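Local coordinates for protein 2-methyl-3-hydroxypyridine-5-carboxylic acid oxygenase (Mesorhizobium loti, PDB 3ALJ) that probably uses its flavin-adenine dinucleotide cofactor to oxygenate 2-methyl-3-hydroxypyridine-5-carboxylic acid, a reaction expected to open the pyridine ring, at residues M202-Y214 / V244-L256. Numbering follows the deposited sequence.
Sequences MWNFWPRVQRILY and VWVEMFPFLEPCL
A beta-hairpin of the mixed sheet, strands 199-203 and 211-216, is covered on one face by helix 242-248 and the turn into helix 253-260, with Ile212 and Phe249 at the middle. Ile212 CG1 stands over the Phe249 ring, 3.7 Å from its centroid and 6° off the normal, a CH-pi contact suited to a slim branched chain against a flat ring. The ring's edge meets the carbonyl oxygens of Met202 and Gln210, whose negative partial charge probably suits its C-H rim. Further along, the extended Met202 chain brings SD to the edge of Phe251, 3.6 Å from CE2, a Met-aromatic contact. At the hairpin's loop end, Gln210 NE2 lies over the Trp245 face and donates to Val244 O (3.1 Å), from above the carbonyl plane. In one of two Arg208 conformers, Gln210 OE1 accepts from Arg208 NE (3.0 Å) and NH2, a side-on grip that would orient the guanidinium. There a bend at chi3 (-62°) lets NH1 and NH2 both reach Glu247 OE1, each at 2.8 Å. Gln210 thus gives Val244 O a donor and, in this conformer, positions Arg208; the marginal salt bridge borders an apolar interior, joining loop to helix by charge and sheet to helix by packing.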
loop_
_atom_site.group_PDB
_atom_site.type_symbol
_atom_site.label_atom_id
_atom_site.label_comp_id
_atom_site.label_asym_id
_atom_site.label_seq_id
_atom_site.Cartn_x
_atom_site.Cartn_y
_atom_site.Cartn_z
ATOM N N MET A 202 -12.074 8.643 -13.213
ATOM C CA MET A 202 -12.858 9.699 -13.859
ATOM C C MET A 202 -12.157 11.037 -13.717
ATOM O O MET A 202 -12.200 11.723 -12.678
ATOM C CB MET A 202 -14.239 9.815 -13.192
ATOM C CG MET A 202 -14.983 8.477 -13.141
ATOM S SD MET A 202 -16.368 8.618 -12.010
ATOM C CE MET A 202 -17.370 7.144 -12.412
ATOM N N TRP A 203 -11.406 11.409 -14.774
ATOM C CA TRP A 203 -10.608 12.664 -14.749
ATOM C C TRP A 203 -11.372 13.840 -15.359
ATOM O O TRP A 203 -12.180 13.696 -16.343
ATOM C CB TRP A 203 -9.415 12.489 -15.677
ATOM C CG TRP A 203 -8.307 11.601 -15.061
ATOM C CD1 TRP A 203 -8.248 10.233 -15.024
ATOM C CD2 TRP A 203 -7.107 12.081 -14.481
ATOM N NE1 TRP A 203 -7.029 9.879 -14.448
ATOM C CE2 TRP A 203 -6.319 10.997 -14.100
ATOM C CE3 TRP A 203 -6.616 13.372 -14.198
ATOM C CZ2 TRP A 203 -5.073 11.136 -13.457
ATOM C CZ3 TRP A 203 -5.370 13.518 -13.581
ATOM C CH2 TRP A 203 -4.621 12.435 -13.218
ATOM N N ASN A 204 -11.061 15.040 -14.853
ATOM C CA ASN A 204 -11.480 16.284 -15.505
ATOM C C ASN A 204 -10.435 17.323 -15.228
ATOM O O ASN A 204 -9.933 17.384 -14.109
ATOM C CB ASN A 204 -12.797 16.828 -14.904
ATOM C CG ASN A 204 -13.944 15.895 -15.069
ATOM O OD1 ASN A 204 -14.699 15.929 -16.109
ATOM N ND2 ASN A 204 -14.237 15.051 -14.098
ATOM N N PHE A 205 -10.168 18.137 -16.250
ATOM C CA PHE A 205 -9.453 19.418 -16.062
ATOM C C PHE A 205 -10.371 20.593 -16.255
ATOM O O PHE A 205 -9.965 21.679 -15.810
ATOM C CB PHE A 205 -8.268 19.455 -17.019
ATOM C CG PHE A 205 -7.289 18.334 -16.829
ATOM C CD1 PHE A 205 -6.629 18.167 -15.619
ATOM C CD2 PHE A 205 -7.071 17.401 -17.788
ATOM C CE1 PHE A 205 -5.700 17.030 -15.466
ATOM C CE2 PHE A 205 -6.168 16.354 -17.645
ATOM C CZ PHE A 205 -5.483 16.195 -16.495
ATOM N N TRP A 206 -11.483 20.450 -16.955
ATOM C CA TRP A 206 -12.410 21.518 -17.210
ATOM C C TRP A 206 -13.750 21.061 -16.751
ATOM O O TRP A 206 -14.085 19.907 -16.965
ATOM C CB TRP A 206 -12.402 21.876 -18.763
ATOM C CG TRP A 206 -13.397 22.963 -19.100
ATOM C CD1 TRP A 206 -13.097 24.316 -19.135
ATOM C CD2 TRP A 206 -14.805 22.833 -19.267
ATOM N NE1 TRP A 206 -14.236 24.989 -19.429
ATOM C CE2 TRP A 206 -15.310 24.161 -19.449
ATOM C CE3 TRP A 206 -15.652 21.780 -19.353
ATOM C CZ2 TRP A 206 -16.656 24.412 -19.734
ATOM C CZ3 TRP A 206 -17.073 22.033 -19.591
ATOM C CH2 TRP A 206 -17.516 23.359 -19.738
ATOM N N PRO A 207 -14.592 21.920 -16.139
ATOM C CA PRO A 207 -14.384 23.346 -15.870
ATOM C C PRO A 207 -13.564 23.564 -14.594
ATOM O O PRO A 207 -13.137 24.702 -14.373
ATOM C CB PRO A 207 -15.830 23.873 -15.685
ATOM C CG PRO A 207 -16.590 22.679 -15.069
ATOM C CD PRO A 207 -15.967 21.456 -15.830
ATOM N N ARG A 208 -13.279 22.462 -13.832
ATOM C CA ARG A 208 -12.237 22.569 -12.817
ATOM C C ARG A 208 -11.546 21.237 -12.701
ATOM O O ARG A 208 -11.930 20.257 -13.325
ATOM C CB ARG A 208 -12.812 22.861 -11.418
ATOM C CG ARG A 208 -13.807 24.029 -11.408
ATOM C CD ARG A 208 -14.583 24.117 -10.124
ATOM N NE ARG A 208 -15.398 22.935 -9.882
ATOM C CZ ARG A 208 -16.699 22.863 -10.064
ATOM N NH1 ARG A 208 -17.272 23.958 -10.595
ATOM N NH2 ARG A 208 -17.397 21.760 -9.754
ATOM N N VAL A 209 -10.427 21.235 -11.942
ATOM C CA VAL A 209 -9.549 20.054 -11.844
ATOM C C VAL A 209 -10.176 19.242 -10.730
ATOM O O VAL A 209 -10.000 19.552 -9.500
ATOM C CB VAL A 209 -8.107 20.491 -11.552
ATOM C CG1 VAL A 209 -7.254 19.329 -11.437
ATOM C CG2 VAL A 209 -7.611 21.393 -12.770
ATOM N N GLN A 210 -10.821 18.141 -11.089
ATOM C CA GLN A 210 -11.450 17.252 -10.126
ATOM C C GLN A 210 -11.421 15.869 -10.744
ATOM O O GLN A 210 -11.819 15.710 -11.915
ATOM C CB GLN A 210 -12.930 17.562 -9.714
ATOM C CG GLN A 210 -13.003 18.834 -8.836
ATOM C CD GLN A 210 -14.455 19.156 -8.473
ATOM O OE1 GLN A 210 -14.794 20.315 -8.614
ATOM N NE2 GLN A 210 -15.245 18.292 -7.951
ATOM N N ARG A 211 -11.107 14.876 -9.938
ATOM C CA ARG A 211 -11.053 13.477 -10.390
ATOM C C ARG A 211 -11.672 12.633 -9.336
ATOM O O ARG A 211 -11.429 12.847 -8.118
ATOM C CB ARG A 211 -9.555 13.168 -10.585
ATOM C CG ARG A 211 -9.222 11.653 -10.813
ATOM C CD ARG A 211 -7.704 11.539 -10.727
ATOM N NE ARG A 211 -7.254 10.155 -10.945
ATOM C CZ ARG A 211 -6.020 9.727 -10.678
ATOM N NH1 ARG A 211 -5.666 8.443 -10.941
ATOM N NH2 ARG A 211 -5.094 10.566 -10.121
ATOM N N ILE A 212 -12.364 11.579 -9.738
ATOM C CA ILE A 212 -12.767 10.499 -8.787
ATOM C C ILE A 212 -12.223 9.178 -9.365
ATOM O O ILE A 212 -12.518 8.815 -10.519
ATOM C CB ILE A 212 -14.295 10.354 -8.636
ATOM C CG1 ILE A 212 -14.763 11.635 -7.930
ATOM C CG2 ILE A 212 -14.689 9.083 -7.859
ATOM C CD1 ILE A 212 -16.335 11.635 -7.502
ATOM N N LEU A 213 -11.489 8.399 -8.534
ATOM C CA LEU A 213 -11.218 6.982 -8.874
ATOM C C LEU A 213 -12.323 6.203 -8.157
ATOM O O LEU A 213 -12.466 6.203 -6.920
ATOM C CB LEU A 213 -9.826 6.607 -8.342
ATOM C CG LEU A 213 -9.517 5.128 -8.639
ATOM C CD1 LEU A 213 -9.354 4.966 -10.172
ATOM C CD2 LEU A 213 -8.166 4.679 -7.985
ATOM N N TYR A 214 -13.085 5.492 -8.978
ATOM C CA TYR A 214 -14.260 4.680 -8.553
ATOM C C TYR A 214 -13.821 3.212 -8.533
ATOM O O TYR A 214 -13.419 2.659 -9.548
ATOM C CB TYR A 214 -15.403 4.968 -9.603
ATOM C CG TYR A 214 -16.605 4.069 -9.535
ATOM C CD1 TYR A 214 -16.602 2.784 -10.116
ATOM C CD2 TYR A 214 -17.682 4.472 -8.805
ATOM C CE1 TYR A 214 -17.774 1.958 -10.046
ATOM C CE2 TYR A 214 -18.869 3.688 -8.708
ATOM C CZ TYR A 214 -18.829 2.487 -9.333
ATOM O OH TYR A 214 -19.916 1.577 -9.215
ATOM N N VAL A 244 -20.053 20.411 -5.039
ATOM C CA VAL A 244 -18.990 20.561 -6.012
ATOM C C VAL A 244 -18.648 19.198 -6.618
ATOM O O VAL A 244 -18.226 19.151 -7.775
ATOM C CB VAL A 244 -17.732 21.248 -5.414
ATOM C CG1 VAL A 244 -16.773 20.350 -4.607
ATOM C CG2 VAL A 244 -17.001 22.028 -6.392
ATOM N N TRP A 245 -18.888 18.130 -5.868
ATOM C CA TRP A 245 -18.612 16.762 -6.377
ATOM C C TRP A 245 -19.779 16.281 -7.220
ATOM O O TRP A 245 -19.598 15.731 -8.336
ATOM C CB TRP A 245 -18.278 15.774 -5.246
ATOM C CG TRP A 245 -16.860 16.070 -4.671
ATOM C CD1 TRP A 245 -16.541 16.756 -3.561
ATOM C CD2 TRP A 245 -15.626 15.884 -5.367
ATOM N NE1 TRP A 245 -15.186 16.926 -3.424
ATOM C CE2 TRP A 245 -14.599 16.443 -4.581
ATOM C CE3 TRP A 245 -15.267 15.250 -6.564
ATOM C CZ2 TRP A 245 -13.281 16.373 -4.954
ATOM C CZ3 TRP A 245 -13.953 15.178 -6.923
ATOM C CH2 TRP A 245 -12.969 15.736 -6.166
ATOM N N VAL A 246 -21.027 16.513 -6.763
ATOM C CA VAL A 246 -22.171 16.124 -7.605
ATOM C C VAL A 246 -22.194 16.925 -8.926
ATOM O O VAL A 246 -22.541 16.331 -10.025
ATOM C CB VAL A 246 -23.483 16.282 -6.799
ATOM C CG1 VAL A 246 -24.757 16.086 -7.754
ATOM C CG2 VAL A 246 -23.518 15.277 -5.658
ATOM N N GLU A 247 -21.784 18.199 -8.918
ATOM C CA GLU A 247 -21.803 18.984 -10.172
ATOM C C GLU A 247 -20.953 18.300 -11.253
ATOM O O GLU A 247 -21.370 18.284 -12.425
ATOM C CB GLU A 247 -21.316 20.408 -9.942
ATOM C CG GLU A 247 -21.212 21.166 -11.275
ATOM C CD GLU A 247 -20.756 22.629 -11.112
ATOM O OE1 GLU A 247 -19.848 22.924 -10.247
ATOM O OE2 GLU A 247 -21.334 23.464 -11.868
ATOM N N MET A 248 -19.765 17.786 -10.884
ATOM C CA MET A 248 -18.887 17.246 -11.931
ATOM C C MET A 248 -18.985 15.742 -12.036
ATOM O O MET A 248 -18.556 15.258 -13.042
ATOM C CB MET A 248 -17.406 17.787 -11.778
ATOM C CG MET A 248 -17.125 19.347 -12.540
ATOM S SD MET A 248 -15.554 19.726 -12.013
ATOM C CE MET A 248 -14.774 18.674 -13.274
ATOM N N PHE A 249 -19.694 15.072 -11.149
ATOM C CA PHE A 249 -19.894 13.616 -11.228
ATOM C C PHE A 249 -21.329 13.288 -10.884
ATOM O O PHE A 249 -21.627 12.530 -9.946
ATOM C CB PHE A 249 -18.948 12.893 -10.267
ATOM C CG PHE A 249 -17.485 13.307 -10.477
ATOM C CD1 PHE A 249 -16.963 14.464 -9.876
ATOM C CD2 PHE A 249 -16.568 12.545 -11.292
ATOM C CE1 PHE A 249 -15.670 14.890 -10.072
ATOM C CE2 PHE A 249 -15.218 12.952 -11.486
ATOM C CZ PHE A 249 -14.748 14.137 -10.901
ATOM N N PRO A 250 -22.224 13.818 -11.747
ATOM C CA PRO A 250 -23.635 13.691 -11.320
ATOM C C PRO A 250 -24.146 12.300 -11.335
ATOM O O PRO A 250 -25.024 11.934 -10.570
ATOM C CB PRO A 250 -24.356 14.630 -12.346
ATOM C CG PRO A 250 -23.455 14.583 -13.571
ATOM C CD PRO A 250 -22.019 14.733 -12.912
ATOM N N PHE A 251 -23.556 11.428 -12.151
ATOM C CA PHE A 251 -23.894 10.036 -12.263
ATOM C C PHE A 251 -23.530 9.210 -10.983
ATOM O O PHE A 251 -23.949 8.033 -10.836
ATOM C CB PHE A 251 -23.253 9.451 -13.507
ATOM C CG PHE A 251 -21.876 9.963 -13.696
ATOM C CD1 PHE A 251 -21.660 11.018 -14.587
ATOM C CD2 PHE A 251 -20.796 9.465 -12.952
ATOM C CE1 PHE A 251 -20.379 11.633 -14.693
ATOM C CE2 PHE A 251 -19.530 10.049 -13.064
ATOM C CZ PHE A 251 -19.294 11.117 -13.897
ATOM N N LEU A 252 -22.696 9.828 -10.110
ATOM C CA LEU A 252 -22.421 9.175 -8.787
ATOM C C LEU A 252 -23.162 9.807 -7.618
ATOM O O LEU A 252 -22.861 9.477 -6.476
ATOM C CB LEU A 252 -20.847 9.278 -8.508
ATOM C CG LEU A 252 -19.950 8.471 -9.449
ATOM C CD1 LEU A 252 -18.489 8.527 -8.905
ATOM C CD2 LEU A 252 -20.431 7.053 -9.376
ATOM N N GLU A 253 -24.147 10.677 -7.882
ATOM C CA GLU A 253 -24.832 11.329 -6.777
ATOM C C GLU A 253 -25.319 10.381 -5.675
ATOM O O GLU A 253 -25.093 10.713 -4.506
ATOM C CB GLU A 253 -26.005 12.175 -7.299
ATOM C CG GLU A 253 -26.814 12.829 -6.152
ATOM C CD GLU A 253 -27.883 13.763 -6.770
ATOM O OE1 GLU A 253 -28.297 13.529 -7.935
ATOM O OE2 GLU A 253 -28.205 14.787 -6.123
ATOM N N PRO A 254 -25.905 9.212 -5.937
ATOM C CA PRO A 254 -26.363 8.342 -4.784
ATOM C C PRO A 254 -25.200 7.993 -3.807
ATOM O O PRO A 254 -25.307 8.169 -2.573
ATOM C CB PRO A 254 -26.934 7.117 -5.467
ATOM C CG PRO A 254 -27.333 7.646 -6.894
ATOM C CD PRO A 254 -26.265 8.668 -7.250
ATOM N N CYS A 255 -24.021 7.682 -4.397
ATOM C CA CYS A 255 -22.820 7.409 -3.572
ATOM C C CYS A 255 -22.235 8.633 -2.956
ATOM O O CYS A 255 -21.758 8.484 -1.783
ATOM C CB CYS A 255 -21.780 6.762 -4.516
ATOM S SG CYS A 255 -22.329 5.184 -5.261
ATOM N N LEU A 256 -22.207 9.772 -3.645
ATOM C CA LEU A 256 -21.691 10.997 -3.096
ATOM C C LEU A 256 -22.539 11.487 -1.892
ATOM O O LEU A 256 -21.979 12.028 -0.931
ATOM C CB LEU A 256 -21.490 12.087 -4.111
ATOM C CG LEU A 256 -20.411 11.729 -5.191
ATOM C CD1 LEU A 256 -20.603 12.706 -6.379
ATOM C CD2 LEU A 256 -19.076 11.825 -4.565
HETATM O O HOH W 1 -16.558 13.431 -14.478
#